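Local coordinates for protein Cwp19 (PDB 5OQ3) that is a cell-wall protein whose TIM-barrel glycoside hydrolase domain, the part described here, probably cleaves peptidoglycan, at residues Y170-I175 / N223-D228; A231-I236 / V240-S245; W278-L283 / K314-D319. One frame throughout, in Å; residues are numbered along the deposited sequence. Where two conformers were deposited one is given.

Contact 1 of 3, residues Y170-I175 / N223-D228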
loop_
_atom_site.group_PDB
_atom_site.type_symbol
_atom_site.label_atom_id
_atom_site.label_comp_id
_atom_site.label_asym_id
_atom_site.label_seq_id
_atom_site.Cartn_x
_atom_site.Cartn_y
_atom_site.Cartn_z
ATOM N N TYR A 170 9.265 3.376 15.954
ATOM C CA TYR A 170 7.911 2.948 16.304
ATOM C C TYR A 170 7.231 2.204 15.139
ATOM O O TYR A 170 6.545 1.217 15.359
ATOM C CB TYR A 170 7.090 4.181 16.734
ATOM C CG TYR A 170 5.600 4.126 16.442
ATOM C CD1 TYR A 170 4.761 3.278 17.135
ATOM C CD2 TYR A 170 5.031 4.917 15.447
ATOM C CE1 TYR A 170 3.398 3.208 16.870
ATOM C CE2 TYR A 170 3.675 4.875 15.163
ATOM C CZ TYR A 170 2.868 4.006 15.862
ATOM O OH TYR A 170 1.529 3.920 15.546
ATOM N N ILE A 171 7.385 2.709 13.931
ATOM C CA ILE A 171 6.825 2.008 12.770
ATOM C C ILE A 171 7.475 0.637 12.585
ATOM O O ILE A 171 6.769 -0.374 12.411
ATOM C CB ILE A 171 6.857 2.878 11.531
ATOM C CG1 ILE A 171 5.960 4.106 11.711
ATOM C CG2 ILE A 171 6.444 2.073 10.290
ATOM C CD1 ILE A 171 6.263 5.225 10.744
ATOM N N VAL A 172 8.804 0.590 12.680
ATOM C CA VAL A 172 9.496 -0.699 12.612
ATOM C C VAL A 172 8.959 -1.678 13.662
ATOM O O VAL A 172 8.688 -2.842 13.373
ATOM C CB VAL A 172 10.995 -0.520 12.741
ATOM C CG1 VAL A 172 11.733 -1.828 12.922
ATOM C CG2 VAL A 172 11.534 0.235 11.518
ATOM N N ASP A 173 8.851 -1.188 14.896
ATOM C CA ASP A 173 8.392 -2.046 15.972
ATOM C C ASP A 173 6.953 -2.496 15.773
ATOM O O ASP A 173 6.588 -3.597 16.151
ATOM C CB ASP A 173 8.557 -1.298 17.319
ATOM C CG ASP A 173 10.026 -1.101 17.731
ATOM O OD1 ASP A 173 10.940 -1.758 17.140
ATOM O OD2 ASP A 173 10.283 -0.254 18.636
ATOM N N SER A 174 6.127 -1.615 15.208
ATOM C CA SER A 174 4.727 -1.952 14.939
ATOM C C SER A 174 4.626 -3.094 13.909
ATOM O O SER A 174 3.836 -4.027 14.091
ATOM C CB SER A 174 3.986 -0.725 14.406
ATOM O OG SER A 174 3.791 0.320 15.356
ATOM N N ILE A 175 5.461 -3.039 12.888
ATOM C CA ILE A 175 5.490 -4.119 11.917
ATOM C C ILE A 175 6.101 -5.399 12.469
ATOM O O ILE A 175 5.580 -6.502 12.220
ATOM C CB ILE A 175 6.182 -3.617 10.659
ATOM C CG1 ILE A 175 5.269 -2.540 10.074
ATOM C CG2 ILE A 175 6.406 -4.764 9.688
ATOM C CD1 ILE A 175 6.010 -1.658 9.138
ATOM N N ASN A 223 13.449 6.607 2.653
ATOM C CA ASN A 223 14.353 5.513 2.342
ATOM C C ASN A 223 14.794 4.766 3.583
ATOM O O ASN A 223 14.810 3.532 3.590
ATOM C CB ASN A 223 15.604 6.035 1.649
ATOM C CG ASN A 223 15.359 6.669 0.301
ATOM O OD1 ASN A 223 14.258 6.629 -0.257
ATOM N ND2 ASN A 223 16.427 7.305 -0.219
ATOM N N THR A 224 15.139 5.475 4.645
ATOM C CA THR A 224 15.620 4.906 5.897
ATOM C C THR A 224 14.574 4.037 6.544
ATOM O O THR A 224 14.868 3.007 7.134
ATOM C CB THR A 224 16.002 6.053 6.884
ATOM O OG1 THR A 224 17.072 6.820 6.333
ATOM C CG2 THR A 224 16.526 5.538 8.159
ATOM N N LEU A 225 13.332 4.496 6.528
ATOM C CA LEU A 225 12.232 3.709 7.071
ATOM C C LEU A 225 12.116 2.383 6.327
ATOM O O LEU A 225 12.075 1.313 6.933
ATOM C CB LEU A 225 10.894 4.454 7.006
ATOM C CG LEU A 225 9.727 3.587 7.476
ATOM C CD1 LEU A 225 9.842 3.172 8.936
ATOM C CD2 LEU A 225 8.437 4.331 7.205
ATOM N N LEU A 226 12.070 2.447 5.004
ATOM C CA LEU A 226 11.995 1.220 4.218
ATOM C C LEU A 226 13.130 0.268 4.499
ATOM O O LEU A 226 12.915 -0.936 4.720
ATOM C CB LEU A 226 11.855 1.508 2.719
ATOM C CG LEU A 226 10.692 2.390 2.276
ATOM C CD1 LEU A 226 10.671 2.514 0.755
ATOM C CD2 LEU A 226 9.355 2.038 2.768
ATOM N N ARG A 227 14.345 0.795 4.484
ATOM C CA ARG A 227 15.525 0.005 4.818
ATOM C C ARG A 227 15.379 -0.690 6.147
ATOM O O ARG A 227 15.683 -1.880 6.287
ATOM C CB ARG A 227 16.748 0.924 4.820
ATOM C CG ARG A 227 18.054 0.242 5.120
ATOM C CD ARG A 227 19.130 1.268 5.479
ATOM N NE ARG A 227 18.825 1.854 6.793
ATOM C CZ ARG A 227 19.484 2.867 7.344
ATOM N NH1 ARG A 227 20.459 3.483 6.653
ATOM N NH2 ARG A 227 19.183 3.279 8.584
ATOM N N ASP A 228 14.975 0.062 7.153
ATOM C CA ASP A 228 14.942 -0.458 8.524
ATOM C C ASP A 228 13.807 -1.460 8.723
ATOM O O ASP A 228 13.950 -2.428 9.433
ATOM C CB ASP A 228 14.788 0.697 9.525
ATOM C CG ASP A 228 16.085 1.536 9.705
ATOM O OD1 ASP A 228 17.141 1.181 9.110
ATOM O OD2 ASP A 228 15.969 2.503 10.487
#
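Ile171 and Val172 of helix 165-181 meet Leu225 and Asp228 of helix 214-236, two neighbouring helices of the outer layer of a TIM barrel. The short segments run in nearly the same sense, with 30° between their directions and 9.9 Å between their axes at closest approach, and the gap is bridged by a few methyls and the CB of Asp228.

The apolar contacts centre on one methyl. Leu225 holds its CG anti to the backbone N (chi1 176°), which carries CD1 across to the other helix, where it lies 3.8 Å from Ile171 CG2; the two side chains meet at about a right angle. Val172 CG2 is a looser neighbour of the same methyl, 4.3 Å from Leu225 CD1. A beta-branched residue suits the positions of Ile171 and Val172, since it presents a methyl close to its own backbone. Beyond the segments, Tyr126 touches both Ile171 and Leu225, while Val229 and Ser232 continue the cover of Val172.

No hydrogen bond crosses between the segments; some polar groups pair within their own helix. Ser174 OG returns a bond of 2.9 Å to Tyr170 O, from the face of that carbonyl opposite to the one used by Ser174 N, and also bonds Asn86 ND2. On the other helix Arg227 grips Asp228 side-on through NE and NH2, both directed at OD1, which lies almost in the guanidinium plane. With its carboxylate engaged by Arg227, Asp228 meets the partner helix through CB, 3.8 Å from Val172 CG2.

Contact 2 of 3, residues A231-I236 / V240-S245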
loop_
_atom_site.group_PDB
_atom_site.type_symbol
_atom_site.label_atom_id
_atom_site.label_comp_id
_atom_site.label_asym_id
_atom_site.label_seq_id
_atom_site.Cartn_x
_atom_site.Cartn_y
_atom_site.Cartn_z
ATOM N N ALA A 231 15.071 -4.672 7.073
ATOM C CA ALA A 231 16.058 -5.338 7.929
ATOM C C ALA A 231 15.413 -6.027 9.123
ATOM O O ALA A 231 15.823 -7.115 9.523
ATOM C CB ALA A 231 17.114 -4.348 8.385
ATOM N N SER A 232 14.419 -5.380 9.718
ATOM C CA SER A 232 13.721 -5.944 10.858
ATOM C C SER A 232 13.043 -7.257 10.462
ATOM O O SER A 232 13.194 -8.288 11.090
ATOM C CB SER A 232 12.690 -4.938 11.393
ATOM O OG SER A 232 11.848 -5.557 12.346
ATOM N N ILE A 233 12.293 -7.201 9.371
ATOM C CA ILE A 233 11.601 -8.381 8.854
ATOM C C ILE A 233 12.589 -9.520 8.650
ATOM O O ILE A 233 12.373 -10.644 9.177
ATOM C CB ILE A 233 10.828 -8.096 7.555
ATOM C CG1 ILE A 233 9.749 -7.093 7.807
ATOM C CG2 ILE A 233 10.284 -9.397 6.963
ATOM C CD1 ILE A 233 9.187 -6.499 6.520
ATOM N N LYS A 234 13.715 -9.218 7.984
ATOM C CA LYS A 234 14.662 -10.294 7.624
ATOM C C LYS A 234 15.318 -10.884 8.858
ATOM O O LYS A 234 15.673 -12.060 8.845
ATOM C CB LYS A 234 15.704 -9.759 6.643
ATOM C CG LYS A 234 15.144 -9.281 5.283
ATOM C CD LYS A 234 14.267 -10.242 4.481
ATOM C CE LYS A 234 13.636 -9.544 3.240
ATOM N NZ LYS A 234 12.847 -10.543 2.452
ATOM N N SER A 235 15.482 -10.082 9.917
ATOM C CA SER A 235 16.128 -10.588 11.124
ATOM C C SER A 235 15.213 -11.538 11.906
ATOM O O SER A 235 15.670 -12.262 12.797
ATOM C CB SER A 235 16.491 -9.403 12.040
ATOM O OG SER A 235 15.362 -8.852 12.662
ATOM N N ILE A 236 13.917 -11.552 11.594
ATOM C CA ILE A 236 12.936 -12.409 12.230
ATOM C C ILE A 236 12.582 -13.600 11.322
ATOM O O ILE A 236 12.722 -14.759 11.695
ATOM C CB ILE A 236 11.666 -11.612 12.629
ATOM C CG1 ILE A 236 12.042 -10.469 13.584
ATOM C CG2 ILE A 236 10.644 -12.515 13.268
ATOM C CD1 ILE A 236 10.989 -9.373 13.677
ATOM N N VAL A 240 9.962 -13.872 4.555
ATOM C CA VAL A 240 8.843 -12.931 4.397
ATOM C C VAL A 240 9.310 -11.785 3.551
ATOM O O VAL A 240 10.369 -11.205 3.788
ATOM C CB VAL A 240 8.379 -12.423 5.780
ATOM C CG1 VAL A 240 7.413 -11.264 5.635
ATOM C CG2 VAL A 240 7.698 -13.572 6.517
ATOM N N VAL A 241 8.510 -11.475 2.532
ATOM C CA VAL A 241 8.865 -10.406 1.552
ATOM C C VAL A 241 8.356 -9.036 2.014
ATOM O O VAL A 241 7.364 -8.940 2.731
ATOM C CB VAL A 241 8.373 -10.744 0.143
ATOM C CG1 VAL A 241 8.996 -12.046 -0.306
ATOM C CG2 VAL A 241 6.844 -10.839 0.021
ATOM N N PHE A 242 9.024 -8.006 1.549
ATOM C CA PHE A 242 8.638 -6.626 1.819
ATOM C C PHE A 242 8.499 -5.886 0.496
ATOM O O PHE A 242 9.432 -5.869 -0.337
ATOM C CB PHE A 242 9.721 -5.960 2.675
ATOM C CG PHE A 242 9.460 -4.526 2.981
ATOM C CD1 PHE A 242 8.252 -4.103 3.505
ATOM C CD2 PHE A 242 10.420 -3.562 2.740
ATOM C CE1 PHE A 242 8.008 -2.761 3.759
ATOM C CE2 PHE A 242 10.192 -2.244 3.032
ATOM C CZ PHE A 242 8.993 -1.827 3.525
ATOM N N GLY A 243 7.357 -5.253 0.314
ATOM C CA GLY A 243 7.140 -4.487 -0.900
ATOM C C GLY A 243 6.367 -3.215 -0.668
ATOM O O GLY A 243 5.689 -3.039 0.345
ATOM N N VAL A 244 6.468 -2.338 -1.683
ATOM C CA VAL A 244 5.813 -1.051 -1.629
ATOM C C VAL A 244 5.153 -0.799 -2.962
ATOM O O VAL A 244 5.699 -1.097 -4.025
ATOM C CB VAL A 244 6.868 0.085 -1.326
ATOM C CG1 VAL A 244 6.226 1.451 -1.289
ATOM C CG2 VAL A 244 7.614 -0.215 -0.050
ATOM N N SER A 245 3.977 -0.171 -2.861
ATOM C CA SER A 245 3.220 0.255 -4.012
ATOM C C SER A 245 3.147 1.784 -4.073
ATOM O O SER A 245 2.265 2.390 -3.448
ATOM C CB SER A 245 1.808 -0.329 -3.978
ATOM O OG SER A 245 1.017 0.034 -5.075
#
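Helix 214-236 comes down the outside of the barrel, and after a short turn the chain re-enters as strand 241-244, bringing the CA atoms of Ile233 and Val240 to 6.9 Å. This is the step from an outer helix to the next inner strand of a TIM barrel.

Ile233 is the apolar link, and its branches serve different partners. CG2 stands anti to the backbone N (chi1, measured to CG1, is -63°) and touches Val240 CG1 at 3.7 Å. The longer branch ends in CD1, which reaches Phe242 CB at 3.9 Å and lies obliquely to the ring. Isoleucine fits because it can fill two neighbouring sites from one CB. Phe242 starts toward the helix segment, but its ring turns away from Ile233 and lies between the strand layer and helix 214-236, edge-to-face with Phe189 and against Leu226 and Val229. Val187 of the adjacent strand also touches Ile233, and Val179 of helix 165-181 touches it as well.

The polar link is Lys234. Its chain bends at chi2 (-53°) and then runs extended, so that NZ arrives at Val240 O, 2.9 Å away, tilted 33° from the carbonyl plane. The methylene carbon CE follows the same path and lies 3.7 Å from that oxygen. NZ also forms a salt bridge with Asp285 OD2, an oxygen that accepts the backbone N-H of Phe242 too, and has a weak bond to Pro238 O.

Lysine thus combines reach with a charged end, tying the helix to the start of the strand and to the chain entering the next one. The carboxylate of Asp285 would be expected to favour the charged form of Lys234, while the ammonium group supplies a donor to a carbonyl of the buried Val240.

Contact 3 of 3, residues W278-L283 / K314-D319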
loop_
_atom_site.group_PDB
_atom_site.type_symbol
_atom_site.label_atom_id
_atom_site.label_comp_id
_atom_site.label_asym_id
_atom_site.label_seq_id
_atom_site.Cartn_x
_atom_site.Cartn_y
_atom_site.Cartn_z
ATOM N N TRP A 278 14.945 3.331 -3.981
ATOM C CA TRP A 278 14.565 2.122 -3.287
ATOM C C TRP A 278 15.026 0.912 -4.080
ATOM O O TRP A 278 15.499 -0.078 -3.520
ATOM C CB TRP A 278 13.061 2.031 -3.089
ATOM C CG TRP A 278 12.392 3.191 -2.471
ATOM C CD1 TRP A 278 12.936 4.206 -1.740
ATOM C CD2 TRP A 278 10.988 3.425 -2.507
ATOM N NE1 TRP A 278 11.978 5.097 -1.376
ATOM C CE2 TRP A 278 10.756 4.622 -1.811
ATOM C CE3 TRP A 278 9.890 2.731 -3.064
ATOM C CZ2 TRP A 278 9.480 5.171 -1.702
ATOM C CZ3 TRP A 278 8.651 3.263 -2.941
ATOM C CH2 TRP A 278 8.429 4.445 -2.240
ATOM N N ILE A 279 14.825 0.954 -5.370
ATOM C CA ILE A 279 15.197 -0.134 -6.260
ATOM C C ILE A 279 16.701 -0.274 -6.334
ATOM O O ILE A 279 17.243 -1.379 -6.144
ATOM C CB ILE A 279 14.555 0.060 -7.661
ATOM C CG1 ILE A 279 13.037 -0.051 -7.585
ATOM C CG2 ILE A 279 15.135 -0.918 -8.685
ATOM C CD1 ILE A 279 12.319 0.476 -8.786
ATOM N N LYS A 280 17.402 0.815 -6.545
ATOM C CA LYS A 280 18.834 0.742 -6.747
ATOM C C LYS A 280 19.569 0.318 -5.511
ATOM O O LYS A 280 20.582 -0.353 -5.603
ATOM C CB LYS A 280 19.330 2.056 -7.338
ATOM C CG LYS A 280 18.676 2.366 -8.714
ATOM C CD LYS A 280 19.281 1.649 -9.908
ATOM C CE LYS A 280 18.796 0.239 -10.166
ATOM N NZ LYS A 280 19.875 -0.512 -10.898
ATOM N N GLN A 281 19.092 0.725 -4.342
ATOM C CA GLN A 281 19.701 0.350 -3.049
ATOM C C GLN A 281 19.143 -0.957 -2.457
ATOM O O GLN A 281 19.607 -1.425 -1.416
ATOM C CB GLN A 281 19.558 1.475 -2.046
ATOM C CG GLN A 281 20.330 2.709 -2.449
ATOM C CD GLN A 281 20.122 3.856 -1.479
ATOM O OE1 GLN A 281 20.156 3.663 -0.254
ATOM N NE2 GLN A 281 19.878 5.071 -2.027
ATOM N N GLY A 282 18.159 -1.561 -3.116
ATOM C CA GLY A 282 17.621 -2.818 -2.660
ATOM C C GLY A 282 16.925 -2.719 -1.312
ATOM O O GLY A 282 17.045 -3.573 -0.443
ATOM N N LEU A 283 16.134 -1.667 -1.152
ATOM C CA LEU A 283 15.457 -1.397 0.090
ATOM C C LEU A 283 14.125 -2.173 0.211
ATOM O O LEU A 283 13.499 -2.181 1.258
ATOM C CB LEU A 283 15.151 0.103 0.278
ATOM C CG LEU A 283 16.375 1.020 0.135
ATOM C CD1 LEU A 283 15.991 2.451 0.403
ATOM C CD2 LEU A 283 17.516 0.565 1.006
ATOM N N LYS A 314 15.412 -3.677 -14.305
ATOM C CA LYS A 314 16.270 -4.541 -15.076
ATOM C C LYS A 314 17.622 -4.594 -14.392
ATOM O O LYS A 314 18.153 -3.596 -13.949
ATOM C CB LYS A 314 16.364 -4.002 -16.530
ATOM C CG LYS A 314 16.987 -4.964 -17.506
ATOM C CD LYS A 314 16.923 -4.414 -18.930
ATOM C CE LYS A 314 17.983 -5.076 -19.802
ATOM N NZ LYS A 314 17.871 -4.658 -21.229
ATOM N N GLY A 315 18.153 -5.802 -14.259
ATOM C CA GLY A 315 19.425 -6.017 -13.615
ATOM C C GLY A 315 19.418 -5.967 -12.105
ATOM O O GLY A 315 20.456 -6.014 -11.499
ATOM N N THR A 316 18.241 -5.831 -11.491
ATOM C CA THR A 316 18.134 -5.864 -10.022
ATOM C C THR A 316 17.379 -7.134 -9.645
ATOM O O THR A 316 16.828 -7.833 -10.500
ATOM C CB THR A 316 17.336 -4.644 -9.450
ATOM O OG1 THR A 316 15.924 -4.817 -9.673
ATOM C CG2 THR A 316 17.771 -3.319 -10.074
ATOM N N ASN A 317 17.326 -7.413 -8.351
ATOM C CA ASN A 317 16.539 -8.499 -7.825
ATOM C C ASN A 317 15.177 -8.054 -7.307
ATOM O O ASN A 317 14.482 -8.836 -6.715
ATOM C CB ASN A 317 17.298 -9.173 -6.713
ATOM C CG ASN A 317 18.497 -9.923 -7.213
ATOM O OD1 ASN A 317 18.470 -10.475 -8.303
ATOM N ND2 ASN A 317 19.552 -9.959 -6.424
ATOM N N VAL A 318 14.746 -6.823 -7.646
ATOM C CA VAL A 318 13.439 -6.310 -7.205
ATOM C C VAL A 318 12.348 -6.792 -8.163
ATOM O O VAL A 318 12.412 -6.570 -9.377
ATOM C CB VAL A 318 13.418 -4.771 -7.113
ATOM C CG1 VAL A 318 12.020 -4.263 -6.721
ATOM C CG2 VAL A 318 14.483 -4.321 -6.162
ATOM N N ASP A 319 11.362 -7.481 -7.603
ATOM C CA ASP A 319 10.226 -7.943 -8.384
ATOM C C ASP A 319 9.257 -6.814 -8.688
ATOM O O ASP A 319 8.828 -6.067 -7.796
ATOM C CB ASP A 319 9.513 -9.097 -7.652
ATOM C CG ASP A 319 10.365 -10.307 -7.469
ATOM O OD1 ASP A 319 11.179 -10.659 -8.343
ATOM O OD2 ASP A 319 10.184 -10.934 -6.402
#
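Ile279 keeps CG2 anti to its backbone N, with chi1 to CG1 at -66°, and Thr316 turns CG2 anti to its own carbonyl carbon; these settings bring the two methyls to 3.8 Å, the side chains meeting at about a right angle. Lys280 begins by pointing away, but bends at chi2 (-81°) and chi3 (83°) bring its chain back to the same threonine methyl. CE and the terminal NZ both lie against Thr316 CG2, NZ at 3.6 Å, a van der Waals contact; no hydrogen bond crosses between the segments.

Threonine suits the place because its two branches divide the work. While CG2 faces the helix, OG1 accepts from Val318 N at 3.1 Å, which makes an ST turn; OG1 is also hydrogen-bonded to Val313 O. The turn leads into Val318, whose CG2 sits 4.0 Å from Ile279 O and more loosely near Ile279 CG2.

The helical segment ends in a Schellman motif: Leu283 N bonds to Trp278 O and Gly282 N to Ile279 O, and Gly282 has a positive phi, which glycine adopts readily.

The contact thus joins the C-terminal end of helix 275-280 to the loop between helix 302-313 and strand 319-324, with Val318 also resting on Val287 of strand 286-287.

The three contacts follow one another along the chain, on adjoining parts of the barrel wall. Contacts 1 and 2 share helix 214-236 and have centres about 10 Å apart; they meet where Val172 CG1 lies 3.6 Å from Ser232 CB. Contact 3 is centred about 14 Å from contact 2 and about 18 Å from contact 1. Trp278 bridges to both: its CZ3 lies 3.4 Å from Val244 CG1, and its NE1 makes a weak hydrogen bond to Asn223 OD1. Leu226 packs against Phe242, Val244 and Trp278, joining all three. A bound di(hydroxyethyl)ether, probably from the crystallisation medium, is about 8 Å from the Lys234 side chain and is not evidence of a substrate site.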